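Local coordinates for Rod shape determining protein RodA (Thermus thermophilus, PDB 6BAR) that probably polymerises lipid-linked peptidoglycan precursors during cell wall elongation, as an integral membrane glycosyltransferase of the SEDS family, at residues Phe17-Ile22 and Gly278-Arg283; Leu68-Tyr73 and Leu115-Lys120; Ala93-Val98 and Leu148-Leu153; Ala156-Phe161 and Leu307-Val312; Val312-Val317 and Leu327-Phe332. All coordinates share one frame; numbering follows the deposited sequence.

Interaction 1. Residues Phe17-Ile22 and Gly278-Arg283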
# COMPACT_ATOMS: atom_id res chain seq x y z
N PHE A 17 -2.10 -16.92 -4.32
CA PHE A 17 -3.42 -17.40 -3.89
C PHE A 17 -4.00 -16.52 -2.80
O PHE A 17 -5.22 -16.31 -2.75
CB PHE A 17 -3.36 -18.85 -3.40
CG PHE A 17 -4.61 -19.30 -2.67
CD1 PHE A 17 -5.78 -19.59 -3.37
CD2 PHE A 17 -4.62 -19.41 -1.29
CE1 PHE A 17 -6.93 -19.99 -2.71
CE2 PHE A 17 -5.77 -19.82 -0.61
CZ PHE A 17 -6.93 -20.11 -1.33
N LEU A 18 -3.16 -15.99 -1.91
CA LEU A 18 -3.66 -15.12 -0.85
C LEU A 18 -4.25 -13.83 -1.43
O LEU A 18 -5.36 -13.41 -1.06
CB LEU A 18 -2.54 -14.81 0.15
CG LEU A 18 -1.95 -15.97 0.95
CD1 LEU A 18 -0.95 -15.48 2.00
CD2 LEU A 18 -3.04 -16.81 1.60
N VAL A 19 -3.51 -13.18 -2.33
CA VAL A 19 -4.02 -11.96 -2.96
C VAL A 19 -5.32 -12.26 -3.70
O VAL A 19 -6.31 -11.53 -3.58
CB VAL A 19 -2.97 -11.35 -3.90
CG1 VAL A 19 -3.57 -10.22 -4.73
CG2 VAL A 19 -1.79 -10.84 -3.09
N ALA A 20 -5.35 -13.37 -4.46
CA ALA A 20 -6.56 -13.72 -5.21
C ALA A 20 -7.75 -14.00 -4.29
O ALA A 20 -8.89 -13.68 -4.63
CB ALA A 20 -6.28 -14.92 -6.12
N ALA A 21 -7.49 -14.57 -3.12
CA ALA A 21 -8.58 -14.91 -2.20
C ALA A 21 -9.17 -13.65 -1.56
O ALA A 21 -10.40 -13.50 -1.47
CB ALA A 21 -8.06 -15.87 -1.12
N ILE A 22 -8.31 -12.74 -1.12
CA ILE A 22 -8.81 -11.47 -0.58
C ILE A 22 -9.57 -10.70 -1.66
O ILE A 22 -10.64 -10.13 -1.39
CB ILE A 22 -7.66 -10.66 0.04
CG1 ILE A 22 -6.96 -11.50 1.11
CG2 ILE A 22 -8.16 -9.36 0.64
CD1 ILE A 22 -5.92 -10.76 1.93
N GLY A 278 -3.67 -11.62 7.94
CA GLY A 278 -2.55 -12.08 8.75
C GLY A 278 -1.64 -13.02 7.99
O GLY A 278 -0.41 -12.91 8.06
N LEU A 279 -2.23 -13.94 7.23
CA LEU A 279 -1.44 -14.83 6.38
C LEU A 279 -0.72 -14.07 5.29
O LEU A 279 0.41 -14.41 4.92
CB LEU A 279 -2.32 -15.91 5.77
CG LEU A 279 -2.98 -16.85 6.77
CD1 LEU A 279 -3.60 -18.05 6.06
CD2 LEU A 279 -1.97 -17.29 7.81
N LEU A 280 -1.36 -13.03 4.73
CA LEU A 280 -0.69 -12.24 3.70
C LEU A 280 0.52 -11.49 4.27
O LEU A 280 1.60 -11.50 3.67
CB LEU A 280 -1.67 -11.27 3.06
CG LEU A 280 -1.10 -10.42 1.93
CD1 LEU A 280 -1.83 -10.66 0.60
CD2 LEU A 280 -1.16 -8.96 2.32
N LEU A 281 0.36 -10.86 5.44
CA LEU A 281 1.50 -10.18 6.06
C LEU A 281 2.58 -11.18 6.45
O LEU A 281 3.78 -10.88 6.33
CB LEU A 281 1.04 -9.36 7.26
CG LEU A 281 -0.01 -8.25 7.04
CD1 LEU A 281 -0.36 -7.57 8.36
CD2 LEU A 281 0.45 -7.21 6.01
N ALA A 282 2.19 -12.38 6.89
CA ALA A 282 3.16 -13.41 7.23
C ALA A 282 3.96 -13.85 6.01
O ALA A 282 5.18 -13.98 6.08
CB ALA A 282 2.46 -14.62 7.86
N ARG A 283 3.28 -14.10 4.88
CA ARG A 283 4.01 -14.52 3.69
C ARG A 283 4.90 -13.40 3.17
O ARG A 283 6.00 -13.67 2.66
CB ARG A 283 3.04 -14.98 2.60
CG ARG A 283 2.82 -16.50 2.57
CD ARG A 283 4.13 -17.27 2.43
NE ARG A 283 3.95 -18.72 2.51
CZ ARG A 283 3.83 -19.53 1.45
NH1 ARG A 283 3.67 -20.83 1.62
NH2 ARG A 283 3.87 -19.02 0.23
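Leu18 and Leu280 mark the crossing of two nearly antiparallel helices, whose short axes come within 9.9 Å at 154° between their directions. The side chains that meet are apolar where they touch, with no hydrogen bond between the segments. Leu18 does most of the work. Its CB-CG bond lies beside the backbone N (chi1 -64°), which sends the CD1 methyl across to the facing helix, where it lands on the backbone at Leu279 and Leu280. Leu18 CD1 is 3.7 Å from Leu280 CA. The aliphatic part of Arg283 comes up beside the same methyl, with Arg283 CG 3.9 Å from Leu18 CD1. Leu280 answers with its own CD1, which meets Val19 CG2 at 3.7 Å and reaches Ile22 CD1 more loosely at 4.3 Å. One leucine methyl is thus shared by residues from successive parts of helix 13-30. Beyond the hydrocarbon, the guanidinium of Arg283 forms a salt bridge through NH2 with Asp12, so a charge pair ties helix 266-288 to the residue just ahead of helix 13-30. Val19 also packs on Leu343 and Leu346 of helix 336-354, while Leu331 of the loop before that helix touches both Val19 and Ile22.

Interaction 2. Residues Leu68-Tyr73 and Leu115-Lys120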
# COMPACT_ATOMS: atom_id res chain seq x y z
N LEU A 68 15.84 2.30 -11.27
CA LEU A 68 14.81 3.33 -11.29
C LEU A 68 14.42 3.83 -9.90
O LEU A 68 13.42 4.53 -9.77
CB LEU A 68 13.55 2.81 -11.97
CG LEU A 68 13.72 2.55 -13.46
CD1 LEU A 68 12.46 1.91 -14.01
CD2 LEU A 68 14.01 3.87 -14.14
N ALA A 69 15.19 3.47 -8.87
CA ALA A 69 14.79 3.81 -7.51
C ALA A 69 14.75 5.32 -7.30
O ALA A 69 13.82 5.84 -6.68
CB ALA A 69 15.75 3.16 -6.50
N TYR A 70 15.74 6.03 -7.82
CA TYR A 70 15.85 7.46 -7.62
C TYR A 70 15.00 8.24 -8.63
O TYR A 70 14.34 9.22 -8.24
CB TYR A 70 17.32 7.88 -7.68
CG TYR A 70 18.18 7.34 -6.54
CD1 TYR A 70 17.60 6.93 -5.34
CD2 TYR A 70 19.56 7.24 -6.66
CE1 TYR A 70 18.37 6.44 -4.29
CE2 TYR A 70 20.34 6.74 -5.62
CZ TYR A 70 19.74 6.35 -4.44
OH TYR A 70 20.51 5.86 -3.41
N PRO A 71 14.97 7.86 -9.92
CA PRO A 71 14.05 8.56 -10.84
C PRO A 71 12.58 8.43 -10.46
O PRO A 71 11.84 9.41 -10.56
CB PRO A 71 14.35 7.90 -12.20
CG PRO A 71 15.73 7.42 -12.09
CD PRO A 71 15.88 6.97 -10.66
N LEU A 72 12.14 7.25 -10.02
CA LEU A 72 10.74 7.14 -9.62
C LEU A 72 10.44 8.01 -8.40
O LEU A 72 9.36 8.61 -8.33
CB LEU A 72 10.37 5.67 -9.36
CG LEU A 72 10.40 4.78 -10.61
CD1 LEU A 72 9.90 3.38 -10.30
CD2 LEU A 72 9.62 5.39 -11.77
N TYR A 73 11.38 8.11 -7.47
CA TYR A 73 11.20 8.98 -6.30
C TYR A 73 11.08 10.44 -6.71
O TYR A 73 10.19 11.16 -6.23
CB TYR A 73 12.36 8.78 -5.33
CG TYR A 73 12.40 9.77 -4.18
CD1 TYR A 73 11.63 9.59 -3.05
CD2 TYR A 73 13.24 10.89 -4.24
CE1 TYR A 73 11.67 10.48 -2.00
CE2 TYR A 73 13.29 11.79 -3.19
CZ TYR A 73 12.51 11.58 -2.07
OH TYR A 73 12.56 12.47 -1.03
N LEU A 115 9.81 3.81 -1.06
CA LEU A 115 10.28 2.50 -0.62
C LEU A 115 11.52 2.08 -1.39
O LEU A 115 12.53 1.68 -0.80
CB LEU A 115 9.16 1.46 -0.75
CG LEU A 115 8.08 1.49 0.34
CD1 LEU A 115 7.01 0.45 0.07
CD2 LEU A 115 8.69 1.29 1.71
N LEU A 116 11.48 2.21 -2.73
CA LEU A 116 12.64 1.85 -3.55
C LEU A 116 13.84 2.73 -3.24
O LEU A 116 14.96 2.23 -3.06
CB LEU A 116 12.28 1.94 -5.03
CG LEU A 116 11.43 0.78 -5.54
CD1 LEU A 116 11.02 0.98 -6.99
CD2 LEU A 116 12.18 -0.52 -5.36
N ALA A 117 13.64 4.05 -3.17
CA ALA A 117 14.75 4.97 -2.95
C ALA A 117 15.41 4.72 -1.60
O ALA A 117 16.65 4.69 -1.50
CB ALA A 117 14.26 6.42 -3.05
N LEU A 118 14.62 4.53 -0.55
CA LEU A 118 15.19 4.30 0.77
C LEU A 118 15.86 2.94 0.85
O LEU A 118 16.94 2.81 1.45
CB LEU A 118 14.11 4.45 1.85
CG LEU A 118 14.61 4.87 3.23
CD1 LEU A 118 15.40 6.17 3.15
CD2 LEU A 118 13.46 5.00 4.21
N ALA A 119 15.26 1.91 0.24
CA ALA A 119 15.89 0.60 0.23
C ALA A 119 17.25 0.64 -0.45
O ALA A 119 18.23 0.09 0.06
CB ALA A 119 14.98 -0.43 -0.44
N LYS A 120 17.34 1.30 -1.62
CA LYS A 120 18.61 1.35 -2.34
C LYS A 120 19.63 2.20 -1.60
O LYS A 120 20.79 1.80 -1.46
CB LYS A 120 18.40 1.87 -3.77
CG LYS A 120 19.68 1.90 -4.60
CD LYS A 120 19.47 2.56 -5.97
CE LYS A 120 20.75 2.56 -6.81
NZ LYS A 120 20.57 3.18 -8.16
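The ring of Tyr70 carries the flat-group contact: the Lys120 chain passes over one face, and the carbonyl oxygen of Ala117 sits at the edge, near the ring plane, with Ala117 O 3.7 Å from Tyr70 CE1. Over the face, Lys120 CD lies toward the rim, nearest to Tyr70 CZ at 4.1 Å. The lysine is stretched out from its root to its tip, with CG trans to the backbone N (chi1 -178°), and it runs at roughly a right angle to the tyrosine. Lys120 NZ ends 4.8 Å from the centroid of the Tyr70 ring and 29° off the normal, an off-centre cation-pi contact. The same ammonium also makes a weak hydrogen bond to Phe66 O, at the end of helix 62-67, so two soft interactions probably share its charge.

Tyr73 meets the other segment mainly through its root: Tyr73 CB is 3.8 Å from Ala117 CB. Its hydroxyl turns elsewhere, to a hydrogen bond with Leu139 O on helix 131-148. The backbones come closest at Ala69 and Ala117, whose CA atoms are 4.7 Å apart. Ala69 CB rests 4.0 Å from Leu116 CB, while Lys120 CD covers the same methyl from another direction. Leu72 and Leu116 add a looser contact between their CD1 methyls.

With short axes only 8.0 Å apart at 143°, the segments form an alanine-mediated close crossing of helices 69-86 and 106-121, the kind of small-residue packing well known between membrane helices.

Interaction 3. Residues Ala93-Val98 and Leu148-Leu153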
# COMPACT_ATOMS: atom_id res chain seq x y z
N ALA A 93 -9.56 18.41 -0.13
CA ALA A 93 -8.14 18.31 -0.46
C ALA A 93 -8.00 17.83 -1.90
O ALA A 93 -8.68 16.89 -2.31
CB ALA A 93 -7.42 17.34 0.48
N ARG A 94 -7.12 18.48 -2.66
CA ARG A 94 -6.81 18.07 -4.02
C ARG A 94 -5.69 17.03 -3.98
O ARG A 94 -4.53 17.37 -3.72
CB ARG A 94 -6.45 19.26 -4.90
CG ARG A 94 -5.82 20.43 -4.18
CD ARG A 94 -5.67 21.63 -5.12
NE ARG A 94 -6.92 21.94 -5.82
CZ ARG A 94 -7.05 22.90 -6.74
NH1 ARG A 94 -8.23 23.11 -7.31
NH2 ARG A 94 -6.00 23.64 -7.09
N ALA A 95 -6.05 15.77 -4.22
CA ALA A 95 -5.09 14.67 -4.16
C ALA A 95 -5.28 13.69 -5.31
O ALA A 95 -4.73 12.58 -5.26
CB ALA A 95 -5.22 13.92 -2.83
N TRP A 96 -6.02 14.07 -6.34
CA TRP A 96 -6.34 13.18 -7.44
C TRP A 96 -6.15 13.89 -8.77
O TRP A 96 -6.49 15.07 -8.91
CB TRP A 96 -7.78 12.67 -7.34
CG TRP A 96 -7.96 11.60 -6.33
CD1 TRP A 96 -8.05 11.76 -4.98
CD2 TRP A 96 -8.09 10.20 -6.59
NE1 TRP A 96 -8.23 10.53 -4.38
CE2 TRP A 96 -8.26 9.56 -5.34
CE3 TRP A 96 -8.09 9.42 -7.75
CZ2 TRP A 96 -8.41 8.18 -5.23
CZ3 TRP A 96 -8.24 8.05 -7.63
CH2 TRP A 96 -8.40 7.45 -6.38
N PHE A 97 -5.61 13.17 -9.74
CA PHE A 97 -5.61 13.62 -11.13
C PHE A 97 -6.78 12.96 -11.82
O PHE A 97 -6.86 11.72 -11.88
CB PHE A 97 -4.29 13.27 -11.82
CG PHE A 97 -3.14 14.18 -11.47
CD1 PHE A 97 -2.11 13.73 -10.66
CD2 PHE A 97 -3.09 15.47 -11.96
CE1 PHE A 97 -1.05 14.56 -10.34
CE2 PHE A 97 -2.03 16.30 -11.63
CZ PHE A 97 -1.01 15.85 -10.82
N VAL A 98 -7.70 13.77 -12.34
CA VAL A 98 -8.89 13.28 -13.03
C VAL A 98 -8.83 13.77 -14.47
O VAL A 98 -8.98 14.97 -14.73
CB VAL A 98 -10.19 13.72 -12.34
CG1 VAL A 98 -11.39 13.18 -13.10
CG2 VAL A 98 -10.21 13.22 -10.90
N LEU A 148 0.87 16.53 3.29
CA LEU A 148 0.10 17.33 4.23
C LEU A 148 -0.42 18.64 3.64
O LEU A 148 -1.33 19.24 4.21
CB LEU A 148 0.92 17.64 5.49
CG LEU A 148 1.26 16.43 6.36
CD1 LEU A 148 1.92 16.85 7.66
CD2 LEU A 148 0.01 15.60 6.62
N LEU A 149 0.13 19.09 2.51
CA LEU A 149 -0.32 20.30 1.84
C LEU A 149 -1.61 20.12 1.05
O LEU A 149 -2.14 21.10 0.51
CB LEU A 149 0.77 20.81 0.89
CG LEU A 149 1.69 21.95 1.34
CD1 LEU A 149 2.39 21.62 2.65
CD2 LEU A 149 2.70 22.25 0.25
N GLN A 150 -2.14 18.90 0.97
CA GLN A 150 -3.32 18.65 0.16
C GLN A 150 -4.59 19.14 0.86
O GLN A 150 -5.37 19.88 0.24
CB GLN A 150 -3.41 17.16 -0.21
CG GLN A 150 -2.43 16.74 -1.30
CD GLN A 150 -2.00 15.29 -1.19
OE1 GLN A 150 -2.80 14.42 -0.84
NE2 GLN A 150 -0.74 15.02 -1.49
N PRO A 151 -4.85 18.76 2.13
CA PRO A 151 -4.16 17.84 3.04
C PRO A 151 -4.72 16.40 3.04
O PRO A 151 -5.93 16.22 3.01
CB PRO A 151 -4.35 18.51 4.40
CG PRO A 151 -5.68 19.17 4.29
CD PRO A 151 -5.86 19.56 2.84
N ASP A 152 -3.83 15.40 3.08
CA ASP A 152 -4.18 13.98 3.19
C ASP A 152 -3.18 13.36 4.16
O ASP A 152 -2.04 13.08 3.78
CB ASP A 152 -4.16 13.27 1.83
CG ASP A 152 -4.48 11.76 1.92
OD1 ASP A 152 -3.60 10.96 2.29
OD2 ASP A 152 -5.63 11.37 1.58
N LEU A 153 -3.59 13.17 5.42
CA LEU A 153 -2.67 12.61 6.40
C LEU A 153 -2.78 11.10 6.54
O LEU A 153 -1.95 10.50 7.22
CB LEU A 153 -2.88 13.27 7.77
CG LEU A 153 -4.27 13.35 8.40
CD1 LEU A 153 -4.68 12.03 9.06
CD2 LEU A 153 -4.30 14.48 9.41
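Gln150 O receives a CA-H...O contact from Ala93, with Ala93 CA 3.3 Å from that oxygen and an angle of 129° at the hydrogen; no conventional hydrogen bond links the two segments. The contact joins two connections of the helical bundle. Residues 93-98 lead from the loop after helix 69-86 into the small beta hairpin of strands 97-99 and 102-104, where Phe97 pairs through its backbone with Phe104. Residues 148-153 turn the chain from helix 131-148 into helix 153-170.

The turn holds a cis peptide bond between Gln150 and Pro151. This isomer puts the Gln150 carbonyl oxygen and Pro151 CD on the same side of the peptide bond, and Ala93 meets both: its CB packs 3.6 Å from Pro151 CD.

Gln150 runs the other way, along the backbone of Arg94 and Ala95. With CG beside the backbone N (chi1 -75°) and the chain extended after it, Gln150 CG comes 3.3 Å from Arg94 O, and the carboxamide goes on to Ala95, whose CB lies near OE1. The amide NE2 makes a weak hydrogen bond back to Leu146 O near the end of helix 131-148, and the Gln150 side chain also touches Leu80 and Leu84 of helix 69-86. The guanidinium of Arg94 leads off toward a long, weak ion pair with Glu89.

At the far end of the turn, Asp152 is the N-cap of the following helix, its OD1 accepting a hydrogen bond from Gly155 N.

Interaction 4. Residues Ala156-Phe161 and Leu307-Val312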
# COMPACT_ATOMS: atom_id res chain seq x y z
N ALA A 156 -0.00 10.13 4.45
CA ALA A 156 1.17 10.54 5.21
C ALA A 156 1.50 9.53 6.30
O ALA A 156 2.67 9.18 6.51
CB ALA A 156 0.97 11.93 5.80
N LEU A 157 0.47 9.04 7.01
CA LEU A 157 0.70 8.02 8.03
C LEU A 157 1.25 6.74 7.43
O LEU A 157 2.19 6.15 7.98
CB LEU A 157 -0.60 7.73 8.79
CG LEU A 157 -1.05 8.80 9.77
CD1 LEU A 157 -2.31 8.34 10.47
CD2 LEU A 157 0.05 9.09 10.77
N VAL A 158 0.67 6.29 6.32
CA VAL A 158 1.16 5.07 5.66
C VAL A 158 2.62 5.23 5.28
O VAL A 158 3.46 4.37 5.57
CB VAL A 158 0.30 4.74 4.43
CG1 VAL A 158 0.85 3.50 3.74
CG2 VAL A 158 -1.13 4.51 4.84
N VAL A 159 2.95 6.34 4.63
CA VAL A 159 4.32 6.59 4.19
C VAL A 159 5.28 6.60 5.38
O VAL A 159 6.30 5.91 5.38
CB VAL A 159 4.40 7.90 3.39
CG1 VAL A 159 5.84 8.34 3.23
CG2 VAL A 159 3.73 7.73 2.04
N LEU A 160 4.95 7.40 6.40
CA LEU A 160 5.84 7.53 7.55
C LEU A 160 6.03 6.19 8.25
O LEU A 160 7.15 5.84 8.64
CB LEU A 160 5.28 8.57 8.52
CG LEU A 160 6.21 9.03 9.65
CD1 LEU A 160 7.59 9.40 9.11
CD2 LEU A 160 5.60 10.21 10.39
N PHE A 161 4.95 5.42 8.40
CA PHE A 161 5.07 4.14 9.08
C PHE A 161 5.88 3.15 8.25
O PHE A 161 6.65 2.36 8.81
CB PHE A 161 3.70 3.57 9.38
CG PHE A 161 3.75 2.22 10.00
CD1 PHE A 161 3.96 2.09 11.35
CD2 PHE A 161 3.63 1.09 9.21
CE1 PHE A 161 4.03 0.84 11.93
CE2 PHE A 161 3.70 -0.16 9.78
CZ PHE A 161 3.89 -0.29 11.14
N LEU A 307 1.10 -2.05 4.05
CA LEU A 307 -0.15 -2.77 3.85
C LEU A 307 -0.83 -3.08 5.18
O LEU A 307 -2.01 -2.74 5.40
CB LEU A 307 0.13 -4.05 3.06
CG LEU A 307 -0.97 -4.59 2.16
CD1 LEU A 307 -0.34 -5.43 1.07
CD2 LEU A 307 -1.94 -5.42 2.97
N GLY A 308 -0.11 -3.75 6.09
CA GLY A 308 -0.65 -4.02 7.41
C GLY A 308 -1.12 -2.76 8.12
O GLY A 308 -2.10 -2.80 8.87
N PHE A 309 -0.44 -1.64 7.89
CA PHE A 309 -0.82 -0.41 8.59
C PHE A 309 -2.15 0.12 8.08
O PHE A 309 -2.97 0.58 8.87
CB PHE A 309 0.27 0.65 8.44
CG PHE A 309 -0.00 1.91 9.22
CD1 PHE A 309 0.27 1.97 10.58
CD2 PHE A 309 -0.52 3.03 8.59
CE1 PHE A 309 0.02 3.13 11.30
CE2 PHE A 309 -0.77 4.19 9.31
CZ PHE A 309 -0.49 4.24 10.66
N GLN A 310 -2.38 0.08 6.76
CA GLN A 310 -3.70 0.46 6.27
C GLN A 310 -4.78 -0.44 6.85
O GLN A 310 -5.86 0.03 7.25
CB GLN A 310 -3.75 0.42 4.74
CG GLN A 310 -2.82 1.42 4.11
CD GLN A 310 -3.22 1.76 2.70
OE1 GLN A 310 -2.39 2.16 1.89
NE2 GLN A 310 -4.50 1.60 2.39
N VAL A 311 -4.50 -1.75 6.94
CA VAL A 311 -5.50 -2.66 7.51
C VAL A 311 -5.81 -2.29 8.96
O VAL A 311 -6.99 -2.19 9.36
CB VAL A 311 -5.03 -4.12 7.39
CG1 VAL A 311 -5.97 -5.05 8.13
CG2 VAL A 311 -4.93 -4.52 5.92
N VAL A 312 -4.78 -2.07 9.77
CA VAL A 312 -5.04 -1.78 11.18
C VAL A 312 -5.60 -0.37 11.37
O VAL A 312 -6.24 -0.10 12.39
CB VAL A 312 -3.80 -2.00 12.07
CG1 VAL A 312 -3.38 -3.47 12.03
CG2 VAL A 312 -2.66 -1.08 11.67
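This is an aromatic packing contact near the centre of the molecule, made by Phe161 and Phe309 where helix 153-170 meets helix 294-319, both predicted to span the membrane. The short axes approach to 9.4 Å and run at 139° to each other. The two rings form an offset stack, with centroids of Phe161 and Phe309 4.6 Å apart and planes 20° from parallel. The offset brings Phe309 CD1 over the face of the Phe161 ring near its rim, while Phe161 CB stands almost centrally above the Phe309 ring, 4.0 Å from its centroid, as a CH-pi contact. Both phenylalanines start trans to their backbone N, and this is what sends them toward the facing helix.

The Phe309 ring is met by a second residue, one turn earlier in the other helix: Leu157 CB sits at its edge, 3.6 Å from CE2 of Phe309. To the side, Val158 CG2 packs 3.6 Å from Gln310 CG, leaving the amide of Gln310 to make a weak hydrogen bond through NE2 to Thr328 O. Leu181 of helix 175-184 touches both Leu157 and Phe161. The whole is an offset aromatic stack at the crossing of two roughly antiparallel helices in the SEDS helical bundle.

Interaction 5. Residues Val312-Val317 and Leu327-Phe332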
# COMPACT_ATOMS: atom_id res chain seq x y z
N VAL A 312 -4.78 -2.07 9.77
CA VAL A 312 -5.04 -1.78 11.18
C VAL A 312 -5.60 -0.37 11.37
O VAL A 312 -6.24 -0.10 12.39
CB VAL A 312 -3.80 -2.00 12.07
CG1 VAL A 312 -3.38 -3.47 12.03
CG2 VAL A 312 -2.66 -1.08 11.67
N VAL A 313 -5.39 0.54 10.41
CA VAL A 313 -6.05 1.84 10.47
C VAL A 313 -7.55 1.68 10.27
O VAL A 313 -8.36 2.28 10.99
CB VAL A 313 -5.44 2.80 9.42
CG1 VAL A 313 -6.44 3.89 9.06
CG2 VAL A 313 -4.15 3.41 9.95
N ASN A 314 -7.94 0.87 9.28
CA ASN A 314 -9.36 0.64 9.08
C ASN A 314 -10.00 -0.10 10.26
O ASN A 314 -11.19 0.10 10.54
CB ASN A 314 -9.59 -0.12 7.77
CG ASN A 314 -9.28 0.73 6.55
OD1 ASN A 314 -10.16 1.41 6.02
ND2 ASN A 314 -8.03 0.69 6.10
N LEU A 315 -9.22 -0.92 10.98
CA LEU A 315 -9.75 -1.53 12.20
C LEU A 315 -10.21 -0.46 13.20
O LEU A 315 -11.37 -0.46 13.65
CB LEU A 315 -8.70 -2.44 12.85
CG LEU A 315 -8.37 -3.76 12.14
CD1 LEU A 315 -7.61 -4.72 13.06
CD2 LEU A 315 -9.63 -4.41 11.58
N GLY A 316 -9.32 0.47 13.56
CA GLY A 316 -9.69 1.53 14.49
C GLY A 316 -10.74 2.48 13.96
O GLY A 316 -11.47 3.09 14.74
N VAL A 317 -10.82 2.64 12.64
CA VAL A 317 -11.91 3.42 12.06
C VAL A 317 -13.25 2.74 12.34
O VAL A 317 -14.22 3.39 12.74
CB VAL A 317 -11.68 3.63 10.55
CG1 VAL A 317 -12.95 4.14 9.89
CG2 VAL A 317 -10.53 4.59 10.31
N LEU A 327 -8.07 6.03 3.64
CA LEU A 327 -7.36 4.77 3.44
C LEU A 327 -8.36 3.62 3.34
O LEU A 327 -9.08 3.33 4.30
CB LEU A 327 -6.38 4.51 4.58
CG LEU A 327 -5.29 5.55 4.87
CD1 LEU A 327 -4.44 5.13 6.06
CD2 LEU A 327 -4.44 5.78 3.64
N THR A 328 -8.39 2.96 2.19
CA THR A 328 -9.27 1.82 2.03
C THR A 328 -8.60 0.55 2.53
O THR A 328 -7.40 0.51 2.81
CB THR A 328 -9.68 1.66 0.56
OG1 THR A 328 -8.51 1.74 -0.27
CG2 THR A 328 -10.65 2.76 0.17
N LEU A 329 -9.41 -0.49 2.68
CA LEU A 329 -8.88 -1.81 2.97
C LEU A 329 -8.28 -2.37 1.69
O LEU A 329 -9.01 -2.56 0.71
CB LEU A 329 -9.99 -2.71 3.48
CG LEU A 329 -9.53 -3.88 4.34
CD1 LEU A 329 -8.71 -3.37 5.50
CD2 LEU A 329 -10.75 -4.63 4.83
N PRO A 330 -6.97 -2.62 1.64
CA PRO A 330 -6.33 -2.98 0.36
C PRO A 330 -6.87 -4.29 -0.22
O PRO A 330 -7.05 -5.28 0.49
CB PRO A 330 -4.85 -3.09 0.74
CG PRO A 330 -4.81 -3.21 2.24
CD PRO A 330 -6.00 -2.45 2.73
N LEU A 331 -7.13 -4.26 -1.53
CA LEU A 331 -7.63 -5.39 -2.32
C LEU A 331 -9.09 -5.71 -2.02
O LEU A 331 -9.72 -6.48 -2.76
CB LEU A 331 -6.78 -6.65 -2.10
CG LEU A 331 -5.29 -6.64 -2.49
CD1 LEU A 331 -4.60 -7.87 -1.92
CD2 LEU A 331 -5.14 -6.59 -4.00
N PHE A 332 -9.64 -5.14 -0.95
CA PHE A 332 -10.98 -5.48 -0.47
C PHE A 332 -11.98 -4.35 -0.60
O PHE A 332 -13.08 -4.55 -1.12
CB PHE A 332 -10.90 -5.92 1.00
CG PHE A 332 -12.20 -6.47 1.54
CD1 PHE A 332 -12.58 -7.77 1.25
CD2 PHE A 332 -13.03 -5.68 2.32
CE1 PHE A 332 -13.77 -8.27 1.74
CE2 PHE A 332 -14.23 -6.18 2.82
CZ PHE A 332 -14.60 -7.48 2.52
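Asn314 points its amide at the carbonyls of Leu327 and Thr328, where the chain, having left helix 294-319, folds back along it in an irregular, non-helical run before helix 336-354. The polypeptide goes past the helix in reverse: Leu327 lies by Val313 and Asn314, and Leu329 and Pro330 reach Val311 and Leu307 nearer the start of the helix.

The close-packed part is on the Leu327 side. Val313 CG1 meets Leu327 CD1 at 3.8 Å, the two side chains lying about at right angles. Next to them the Asn314 amide stands beside the backbone of the returning chain, placed there by CG lying next to the backbone N (chi1 -69°). Asn314 ND2 makes two weak, bent hydrogen bonds, to Thr328 O at 3.4 Å (130° at the hydrogen) and to Leu327 O at the same length. Gln310 O, one turn back in its own helix, is a further partner of ND2. The rotation of this amide is doubtful, however, because as modelled Asn314 OD1 lies 2.8 Å from Leu327 O, an acceptor set against an acceptor.

Away from this cluster the contact thins out. Thr328 turns its side chain off the helix, and its OG1 hydrogen-bonds with Ser338 OG instead. Leu329 touches more lightly than Leu327, and Tyr277 of helix 266-288 packs against it as well. There the nearest approach of the side chains is Leu329 CD1 at 4.1 Å from Asn314 CB.

In the fold
Interactions 4 and 5 lie deepest, their centres about 9 Å apart on the same helix 294-319, and they touch through Val158 with Leu327 and Leu307 with Pro330. Interaction 1 joins this group from the outside: Leu331 and Phe332 of interaction 5 rest on Val19 and Ile22, and Leu280 and Leu281 pack on 307-312. Interaction 3 meets interaction 4 through Leu148 and Ala156, about 30 Å from interaction 1 between centres. Interaction 2 touches none of the others. The chemistry varies with place: aliphatic in interaction 1, lysine on tyrosine at the partly exposed interaction 2, backbone-led between the connections of interaction 3, aromatic in interaction 4, and amide to carbonyl in buried interaction 5.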